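Local coordinates for alpha-1,3-glucanase (Streptomyces thermodiastaticus, PDB 7C7D), which hydrolyses the alpha-1,3-glycosidic linkages of alpha-1,3-glucan as a thermostable glycosidase of family GH87, at residues Q279-G284 with N310-P315. Numbering follows the deposited sequence.
Sequences QTDSAG and NGSLGP
Gln-279 grips the 310-315 segment with three hydrogen bonds, two from its backbone and one from its side chain. Its N donates to Asn-310 O at 3.0 Å, and its O accepts from Ser-312 N at 2.9 Å, the parallel bridge that joins strands 277-279 and 309-311 on neighbouring coils of the beta-helix. With CG wedged between its own backbone N and C (chi1 54°), the extended chain turns along the next coil; NE2 then donates to Ser-312 O (2.9 Å, 161° at the hydrogen). NE2 lies in the plane of the Ser-312 carbonyl, and Ser-312 O close to the plane of the glutamine's amide. OE1 accepts from Val-256 N, so this buried amide ties three successive coils together. With an alanine here, Ser-312 O and Val-256 N would probably lose these partners, and the turn after the strand its brace. Ser-312 lays CB against Thr-280 O at 3.4 Å, while its OG is hydrogen-bonded to Thr-336 O. Ser-282 OG accepts from Gly-284 N (2.9 Å), closing an ST turn, and is also hydrogen-bonded to Val-256 O. Beyond it the backbones close to 3.5 Å between Gly-284 CA and Gly-314 CA; a CB on either glycine would clash with the opposite chain. A CA-H...O contact runs almost straight from Gly-284 CA to Leu-313 O (3.3 Å), which also takes a hydrogen bond from Ser-317 OG. Buried amide and hydroxyl groups thus carry the coil-to-coil hydrogen bonding on past the strands, into the turns.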
ATOM      1  N   GLN A 279      15.614 -13.746  -8.824  1.00 12.32           N
ATOM      2  CA  GLN A 279      16.541 -14.799  -8.444  1.00 13.10           C
ATOM      3  C   GLN A 279      15.941 -15.569  -7.283  1.00 13.17           C
ATOM      4  O   GLN A 279      15.343 -14.977  -6.384  1.00 13.62           O
ATOM      5  CB  GLN A 279      17.903 -14.213  -8.051  1.00 14.04           C
ATOM      6  CG  GLN A 279      17.825 -13.140  -6.972  1.00 14.77           C
ATOM      7  CD  GLN A 279      19.141 -12.424  -6.765  1.00 14.56           C
ATOM      8  OE1 GLN A 279      19.970 -12.341  -7.666  1.00 16.77           O
ATOM      9  NE2 GLN A 279      19.349 -11.913  -5.563  1.00 14.30           N
ATOM     10  N   THR A 280      16.091 -16.888  -7.313  1.00 14.44           N
ATOM     11  CA  THR A 280      15.504 -17.707  -6.263  1.00 16.69           C
ATOM     12  C   THR A 280      16.351 -17.731  -5.006  1.00 18.02           C
ATOM     13  O   THR A 280      15.845 -18.091  -3.938  1.00 19.59           O
ATOM     14  CB  THR A 280      15.273 -19.134  -6.758  1.00 19.71           C
ATOM     15  OG1 THR A 280      16.515 -19.683  -7.214  1.00 21.43           O
ATOM     16  CG2 THR A 280      14.262 -19.153  -7.897  1.00 21.11           C
ATOM     17  N   ASP A 281      17.617 -17.341  -5.100  1.00 18.54           N
ATOM     18  CA  ASP A 281      18.490 -17.421  -3.947  1.00 21.84           C
ATOM     19  C   ASP A 281      19.631 -16.432  -4.127  1.00 19.78           C
ATOM     20  O   ASP A 281      19.888 -15.941  -5.229  1.00 19.80           O
ATOM     21  CB  ASP A 281      18.985 -18.855  -3.749  1.00 27.17           C
ATOM     22  CG  ASP A 281      19.626 -19.066  -2.404  1.00 33.19           C
ATOM     23  OD1 ASP A 281      20.728 -19.645  -2.371  1.00 35.18           O
ATOM     24  OD2 ASP A 281      19.047 -18.631  -1.382  1.00 33.43           O
ATOM     25  N   SER A 282      20.291 -16.128  -3.015  1.00 18.61           N
ATOM     26  CA  SER A 282      21.375 -15.159  -2.992  1.00 17.23           C
ATOM     27  C   SER A 282      22.149 -15.340  -1.697  1.00 16.46           C
ATOM     28  O   SER A 282      21.568 -15.662  -0.656  1.00 17.19           O
ATOM     29  CB  SER A 282      20.811 -13.735  -3.055  1.00 17.11           C
ATOM     30  OG  SER A 282      21.777 -12.768  -2.696  1.00 17.42           O
ATOM     31  N   ALA A 283      23.466 -15.132  -1.770  1.00 16.44           N
ATOM     32  CA  ALA A 283      24.276 -15.089  -0.561  1.00 17.13           C
ATOM     33  C   ALA A 283      23.928 -13.918   0.341  1.00 17.18           C
ATOM     34  O   ALA A 283      24.401 -13.873   1.481  1.00 18.73           O
ATOM     35  CB  ALA A 283      25.758 -15.040  -0.930  1.00 19.20           C
ATOM     36  N   GLY A 284      23.137 -12.970  -0.129  1.00 16.46           N
ATOM     37  CA  GLY A 284      22.704 -11.887   0.724  1.00 16.00           C
ATOM     38  C   GLY A 284      23.678 -10.730   0.740  1.00 16.10           C
ATOM     39  O   GLY A 284      24.525 -10.562  -0.143  1.00 17.22           O
ATOM     40  N   ASN A 310      11.910  -9.978  -7.409  1.00 11.62           N
ATOM     41  CA  ASN A 310      11.200 -11.247  -7.469  1.00 11.99           C
ATOM     42  C   ASN A 310      12.120 -12.311  -6.899  1.00 12.13           C
ATOM     43  O   ASN A 310      13.134 -12.647  -7.514  1.00 14.03           O
ATOM     44  CB  ASN A 310      10.841 -11.573  -8.915  1.00 12.72           C
ATOM     45  CG  ASN A 310       9.804 -12.657  -9.020  1.00 12.93           C
ATOM     46  OD1 ASN A 310       8.626 -12.414  -8.772  1.00 14.44           O
ATOM     47  ND2 ASN A 310      10.225 -13.855  -9.412  1.00 13.96           N
ATOM     48  N   GLY A 311      11.768 -12.843  -5.732  1.00 11.93           N
ATOM     49  CA  GLY A 311      12.527 -13.924  -5.141  1.00 12.48           C
ATOM     50  C   GLY A 311      13.272 -13.540  -3.879  1.00 12.24           C
ATOM     51  O   GLY A 311      12.691 -13.012  -2.921  1.00 13.72           O
ATOM     52  N   SER A 312      14.574 -13.784  -3.872  1.00 12.63           N
ATOM     53  CA  SER A 312      15.371 -13.741  -2.655  1.00 13.29           C
ATOM     54  C   SER A 312      16.493 -12.721  -2.769  1.00 13.05           C
ATOM     55  O   SER A 312      17.265 -12.744  -3.738  1.00 13.84           O
ATOM     56  CB  SER A 312      15.964 -15.124  -2.383  1.00 14.91           C
ATOM     57  OG  SER A 312      17.001 -15.058  -1.427  1.00 16.71           O
ATOM     58  N   LEU A 313      16.604 -11.862  -1.754  1.00 13.24           N
ATOM     59  CA  LEU A 313      17.746 -10.976  -1.606  1.00 13.82           C
ATOM     60  C   LEU A 313      18.777 -11.528  -0.631  1.00 14.17           C
ATOM     61  O   LEU A 313      19.786 -10.865  -0.368  1.00 15.16           O
ATOM     62  CB  LEU A 313      17.298  -9.584  -1.161  1.00 14.67           C
ATOM     63  CG  LEU A 313      16.430  -8.831  -2.166  1.00 14.29           C
ATOM     64  CD1 LEU A 313      15.965  -7.510  -1.568  1.00 16.05           C
ATOM     65  CD2 LEU A 313      17.185  -8.605  -3.470  1.00 15.79           C
ATOM     66  N   GLY A 314      18.554 -12.733  -0.112  1.00 14.09           N
ATOM     67  CA  GLY A 314      19.475 -13.359   0.804  1.00 14.86           C
ATOM     68  C   GLY A 314      19.437 -12.743   2.186  1.00 15.04           C
ATOM     69  O   GLY A 314      18.676 -11.813   2.461  1.00 15.50           O
ATOM     70  N   PRO A 315      20.269 -13.264   3.082  1.00 15.35           N
ATOM     71  CA  PRO A 315      20.318 -12.741   4.454  1.00 15.42           C
ATOM     72  C   PRO A 315      21.079 -11.426   4.552  1.00 15.43           C
ATOM     73  O   PRO A 315      22.011 -11.154   3.793  1.00 16.46           O
ATOM     74  CB  PRO A 315      21.069 -13.841   5.216  1.00 17.29           C
ATOM     75  CG  PRO A 315      21.953 -14.470   4.162  1.00 18.07           C
ATOM     76  CD  PRO A 315      21.134 -14.443   2.893  1.00 16.35           C
TER